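PDB 1G43: scaffolding protein from Clostridium cellulolyticum, which probably anchors the cellulosome to crystalline cellulose through this family IIIa carbohydrate-binding module of the scaffoldin, a calcium-containing beta-sandwich. Local coordinates for residues D40-Y45 and Y94-L99; K53-W58 and F118-W123. One frame throughout, in Å; residues are numbered along the deposited sequence.

Contact 1 (D40-Y45 and Y94-L99)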
# COMPACT_ATOMS: atom_id res chain seq x y z
N ASP A 40 -1.51 -1.06 -13.71
CA ASP A 40 -2.85 -1.49 -13.29
C ASP A 40 -2.98 -1.84 -11.82
O ASP A 40 -4.09 -2.08 -11.33
CB ASP A 40 -3.27 -2.72 -14.09
CG ASP A 40 -3.42 -2.45 -15.58
OD1 ASP A 40 -4.15 -1.50 -15.94
OD2 ASP A 40 -2.83 -3.19 -16.40
N LEU A 41 -1.86 -1.87 -11.12
CA LEU A 41 -1.88 -2.25 -9.72
C LEU A 41 -2.04 -1.08 -8.76
O LEU A 41 -1.20 -0.20 -8.73
CB LEU A 41 -0.60 -3.00 -9.42
CG LEU A 41 -0.33 -3.55 -8.02
CD1 LEU A 41 -1.38 -4.61 -7.65
CD2 LEU A 41 1.05 -4.15 -7.99
N LYS A 42 -3.13 -1.07 -7.99
CA LYS A 42 -3.34 -0.04 -6.96
C LYS A 42 -3.35 -0.73 -5.59
O LYS A 42 -3.73 -1.90 -5.45
CB LYS A 42 -4.66 0.70 -7.13
CG LYS A 42 -4.75 1.57 -8.37
CD LYS A 42 -3.61 2.55 -8.42
CE LYS A 42 -3.74 3.42 -9.65
NZ LYS A 42 -3.61 2.65 -10.91
N LEU A 43 -2.90 -0.01 -4.57
CA LEU A 43 -2.87 -0.53 -3.22
C LEU A 43 -3.52 0.54 -2.34
O LEU A 43 -3.33 1.74 -2.58
CB LEU A 43 -1.41 -0.80 -2.81
CG LEU A 43 -0.77 -2.04 -3.46
CD1 LEU A 43 0.73 -1.95 -3.45
CD2 LEU A 43 -1.25 -3.29 -2.74
N ARG A 44 -4.29 0.11 -1.35
CA ARG A 44 -4.96 1.04 -0.45
C ARG A 44 -4.73 0.76 1.03
O ARG A 44 -4.69 -0.40 1.47
CB ARG A 44 -6.45 1.03 -0.71
CG ARG A 44 -6.86 1.50 -2.07
CD ARG A 44 -8.35 1.57 -2.10
NE ARG A 44 -8.85 2.23 -3.28
CZ ARG A 44 -10.12 2.16 -3.67
NH1 ARG A 44 -10.98 1.47 -2.94
NH2 ARG A 44 -10.52 2.76 -4.78
N TYR A 45 -4.61 1.83 1.81
CA TYR A 45 -4.38 1.74 3.26
C TYR A 45 -5.35 2.69 3.95
O TYR A 45 -5.20 3.89 3.85
CB TYR A 45 -2.94 2.15 3.60
CG TYR A 45 -2.58 2.01 5.08
CD1 TYR A 45 -2.08 0.83 5.58
CD2 TYR A 45 -2.80 3.06 5.97
CE1 TYR A 45 -1.81 0.67 6.94
CE2 TYR A 45 -2.54 2.92 7.34
CZ TYR A 45 -2.04 1.71 7.81
OH TYR A 45 -1.83 1.52 9.16
N TYR A 94 -8.01 7.33 2.88
CA TYR A 94 -7.21 6.20 2.53
C TYR A 94 -6.05 6.57 1.65
O TYR A 94 -6.15 7.45 0.82
CB TYR A 94 -8.06 5.11 1.88
CG TYR A 94 -8.59 5.38 0.47
CD1 TYR A 94 -7.85 5.00 -0.67
CD2 TYR A 94 -9.85 5.94 0.26
CE1 TYR A 94 -8.36 5.16 -1.95
CE2 TYR A 94 -10.37 6.11 -1.02
CZ TYR A 94 -9.62 5.71 -2.12
OH TYR A 94 -10.13 5.89 -3.37
N LEU A 95 -4.92 5.91 1.87
CA LEU A 95 -3.76 6.13 1.04
C LEU A 95 -3.95 5.24 -0.18
O LEU A 95 -4.42 4.13 -0.05
CB LEU A 95 -2.48 5.68 1.77
CG LEU A 95 -1.25 5.36 0.91
CD1 LEU A 95 -0.83 6.53 0.01
CD2 LEU A 95 -0.13 4.95 1.83
N GLU A 96 -3.62 5.75 -1.36
CA GLU A 96 -3.69 4.91 -2.54
C GLU A 96 -2.33 4.94 -3.17
O GLU A 96 -1.85 5.98 -3.57
CB GLU A 96 -4.71 5.40 -3.56
CG GLU A 96 -4.77 4.45 -4.75
CD GLU A 96 -5.87 4.81 -5.73
OE1 GLU A 96 -5.74 5.84 -6.42
OE2 GLU A 96 -6.86 4.06 -5.79
N VAL A 97 -1.69 3.77 -3.23
CA VAL A 97 -0.37 3.67 -3.84
C VAL A 97 -0.52 3.21 -5.28
O VAL A 97 -1.24 2.25 -5.57
CB VAL A 97 0.52 2.68 -3.05
CG1 VAL A 97 1.88 2.61 -3.67
CG2 VAL A 97 0.65 3.13 -1.62
N ALA A 98 0.15 3.88 -6.21
CA ALA A 98 0.06 3.51 -7.61
C ALA A 98 1.44 3.59 -8.22
O ALA A 98 2.35 4.07 -7.59
CB ALA A 98 -0.87 4.43 -8.34
N LEU A 99 1.58 3.12 -9.46
CA LEU A 99 2.86 3.16 -10.15
C LEU A 99 2.69 3.79 -11.54
O LEU A 99 1.66 3.60 -12.19
CB LEU A 99 3.47 1.76 -10.28
CG LEU A 99 3.77 1.03 -8.96
CD1 LEU A 99 2.59 0.18 -8.59
CD2 LEU A 99 4.98 0.16 -9.10
O HOH W 1 -0.60 1.59 -10.58
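Strands 41-45 and 94-99 run antiparallel, their axes 159° apart, as neighbours in the five-stranded sheet of this jelly-roll beta-sandwich. L43 with V97 and Y45 with L95 are hydrogen-bonded pairs: each residue gives its N-H to its partner's carbonyl, from L43 N to V97 O at 3.0 Å and from L95 N to Y45 O at 2.8 Å. R44 and E96 form the non-hydrogen-bonded pair between them. Where L41 would continue the pattern with L99, the direct bonds stop and a water bridges the strands: it donates to L41 O at 2.6 Å, and accepts from L99 N and the ammonium of K42.

L43, Y45, L95 and V97 share the sheet face turned into the sandwich, which suits the apolar L43, L95 and V97; Y45 adds a largely apolar ring, its CB meeting L95 CB at 4.0 Å. L43 packs on F26 and V28 of strand 18-30, and Y45 on I22. The opposite face carries charge. R44 holds CG anti to its carbonyl carbon (chi1 -64°), and its extended chain passes obliquely by the ring of Y94, with R44 CD 3.6 Å from Y94 CE1. Y94 CZ lies over one guanidinium face, offset toward its rim, the planes 50° apart. E96 lies alongside R44 and points the same way; its OE2 sits at the guanidinium edge, 3.7 Å from R44 NE in a long salt bridge. Stronger polar partners differ: R44 NH1 bonds the hydroxyl of Y46, while E96 OE1 has only a weak ion pair with K82. Long side chains with apolar stems and polar ends suit this partly exposed face. K42 bends at chi2 and chi4, folding its stem over the small A98; the packing is tight, with K42 CE 3.3 Å from A98 CB.

Contact 2 (K53-W58 and F118-W123). Unlike the reference sequence in segment 53-58: W58 (reference Leu).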
# COMPACT_ATOMS: atom_id res chain seq x y z
N LYS A 53 -4.57 17.99 8.06
CA LYS A 53 -3.31 18.66 7.75
C LYS A 53 -2.67 18.12 6.47
O LYS A 53 -2.89 16.97 6.09
CB LYS A 53 -2.32 18.47 8.90
CG LYS A 53 -2.83 18.97 10.24
CD LYS A 53 -1.76 18.89 11.31
CE LYS A 53 -2.21 19.65 12.55
NZ LYS A 53 -1.15 19.78 13.57
N PRO A 54 -1.86 18.94 5.81
CA PRO A 54 -1.17 18.56 4.57
C PRO A 54 -0.27 17.35 4.89
O PRO A 54 0.41 17.36 5.91
CB PRO A 54 -0.31 19.77 4.25
CG PRO A 54 -0.88 20.88 5.08
CD PRO A 54 -1.37 20.23 6.32
N LEU A 55 -0.27 16.34 4.03
CA LEU A 55 0.54 15.14 4.22
C LEU A 55 1.63 15.05 3.17
O LEU A 55 1.53 15.63 2.09
CB LEU A 55 -0.35 13.90 4.15
CG LEU A 55 -1.50 13.85 5.18
CD1 LEU A 55 -2.21 12.51 5.07
CD2 LEU A 55 -0.96 14.02 6.58
N THR A 56 2.71 14.35 3.50
CA THR A 56 3.78 14.15 2.54
C THR A 56 3.96 12.66 2.38
O THR A 56 4.04 11.94 3.38
CB THR A 56 5.11 14.82 2.98
OG1 THR A 56 4.95 16.23 2.90
CG2 THR A 56 6.28 14.44 2.05
N PHE A 57 3.99 12.20 1.14
CA PHE A 57 4.19 10.79 0.83
C PHE A 57 5.64 10.49 0.41
O PHE A 57 6.26 11.28 -0.30
CB PHE A 57 3.27 10.37 -0.29
CG PHE A 57 3.46 8.95 -0.74
CD1 PHE A 57 2.79 7.91 -0.11
CD2 PHE A 57 4.27 8.66 -1.82
CE1 PHE A 57 2.91 6.60 -0.56
CE2 PHE A 57 4.40 7.35 -2.29
CZ PHE A 57 3.72 6.32 -1.66
N TRP A 58 6.15 9.34 0.81
CA TRP A 58 7.51 8.91 0.45
C TRP A 58 7.52 7.44 0.06
O TRP A 58 6.86 6.64 0.71
CB TRP A 58 8.49 9.03 1.63
CG TRP A 58 8.94 10.41 1.96
CD1 TRP A 58 9.90 11.12 1.33
CD2 TRP A 58 8.47 11.23 3.04
NE1 TRP A 58 10.07 12.34 1.94
CE2 TRP A 58 9.20 12.44 2.99
CE3 TRP A 58 7.49 11.06 4.04
CZ2 TRP A 58 9.00 13.48 3.92
CZ3 TRP A 58 7.29 12.10 4.96
CH2 TRP A 58 8.04 13.30 4.89
N PHE A 118 4.28 8.04 5.11
CA PHE A 118 3.76 9.37 4.97
C PHE A 118 3.63 10.03 6.34
O PHE A 118 3.52 9.36 7.36
CB PHE A 118 2.44 9.40 4.18
CG PHE A 118 1.29 8.72 4.84
CD1 PHE A 118 1.08 7.36 4.67
CD2 PHE A 118 0.37 9.44 5.58
CE1 PHE A 118 -0.04 6.73 5.21
CE2 PHE A 118 -0.75 8.83 6.13
CZ PHE A 118 -0.96 7.46 5.94
N ALA A 119 3.67 11.36 6.35
CA ALA A 119 3.61 12.11 7.60
C ALA A 119 3.01 13.48 7.36
O ALA A 119 2.84 13.90 6.20
CB ALA A 119 5.02 12.23 8.17
N ARG A 120 2.66 14.18 8.43
CA ARG A 120 2.12 15.51 8.25
C ARG A 120 3.31 16.43 8.06
O ARG A 120 4.42 16.16 8.52
CB ARG A 120 1.33 15.96 9.47
CG ARG A 120 0.07 15.17 9.74
CD ARG A 120 -0.38 15.43 11.14
NE ARG A 120 -1.54 14.63 11.49
CZ ARG A 120 -1.99 14.48 12.73
NH1 ARG A 120 -1.37 15.07 13.73
NH2 ARG A 120 -3.07 13.73 12.96
N ASN A 121 3.07 17.53 7.36
CA ASN A 121 4.11 18.50 7.12
C ASN A 121 4.67 19.08 8.42
O ASN A 121 5.80 19.55 8.44
CB ASN A 121 3.57 19.62 6.24
CG ASN A 121 3.23 19.14 4.83
OD1 ASN A 121 2.82 19.93 3.97
ND2 ASN A 121 3.38 17.83 4.59
N ASP A 122 3.91 19.02 9.51
CA ASP A 122 4.39 19.56 10.78
C ASP A 122 4.87 18.51 11.74
O ASP A 122 5.13 18.80 12.90
CB ASP A 122 3.30 20.40 11.46
CG ASP A 122 2.05 19.59 11.83
OD1 ASP A 122 2.08 18.35 11.97
OD2 ASP A 122 1.01 20.24 12.00
N TRP A 123 4.98 17.29 11.25
CA TRP A 123 5.44 16.17 12.05
C TRP A 123 4.68 15.86 13.33
O TRP A 123 5.20 15.17 14.19
CB TRP A 123 6.93 16.32 12.37
CG TRP A 123 7.73 16.35 11.13
CD1 TRP A 123 8.10 17.45 10.43
CD2 TRP A 123 8.15 15.21 10.36
NE1 TRP A 123 8.73 17.08 9.25
CE2 TRP A 123 8.78 15.71 9.20
CE3 TRP A 123 8.07 13.83 10.55
CZ2 TRP A 123 9.32 14.86 8.21
CZ3 TRP A 123 8.62 12.99 9.57
CH2 TRP A 123 9.23 13.51 8.42
O HOH W 2 3.28 17.79 1.58
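D122 OD2 receives K53 NZ at 2.7 Å in a salt bridge; the ammonium nitrogen approaches on the syn side, 21° out of the carboxylate plane, and the two side chains cross at about a right angle. The bridge lies beside an antiparallel strand pair of the jelly-roll beta-sandwich, just where strand 111-120 leaves the sheet through a type I turn from R120 to W123. Within the ladder, T56 and A119 form the hydrogen-bonded pair: T56 N reaches A119 O at 2.7 Å, nearly along the C=O axis, and A119 N returns a bond to T56 O. Two residues along each chain, past the non-hydrogen-bonded pair L55 and R120, N121 N bonds to P54 O at 3.0 Å. Proline, lacking an N-H, still serves here through its carbonyl. The amide of N121 also binds a water through ND2, and this water donates to L55 O at 2.8 Å.

L55 and R120 lie side by side, L55 CD2 being 3.5 Å from R120 CG, so a branched apolar group covers the aliphatic stem of an arginine. The buried guanidinium is satisfied outside the pair, by S124 OG and Q49 O, and its side chain touches D50, a calcium ligand. F118 takes the position between its backbone N and carbonyl carbon (chi1 65°), which sends its ring into the sandwich to meet Y47, F81 and L95; L55 CD1 rests alongside this ring. On the other face the ring edge of W58, a Trp where the reference has Leu, meets the A119 methyl, with W58 CZ3 3.9 Å from A119 CB, while T56 CG2 lies over one ring face, toward the rim. The six-membered rings of W58 and W123 are tilted by 27° and displaced, with little overlap, and touch where W58 CH2 comes 3.7 Å from W123 CH2.

Contacts 1 and 2 are both antiparallel strand pairs, but they belong to the two opposed sheets of the sandwich, with centres about 17 Å apart. The centre of contact 1 lies about 5 Å from the centre of the chain, that of contact 2 about 16 Å. Contact 1 is a regular ladder with one face in the core and a long R44-E96 bridge; contact 2 ends in a turn, with a short K53-D122 bridge and a tryptophan pair at the margin. They meet in the interior: L95 CD1 packs on F57 CE1, and L95 CD2 on F118 CE1, both at 3.8 Å. Strands 41-47 and 55-66 follow each other in sequence yet join different sheets, so the contacts interlock.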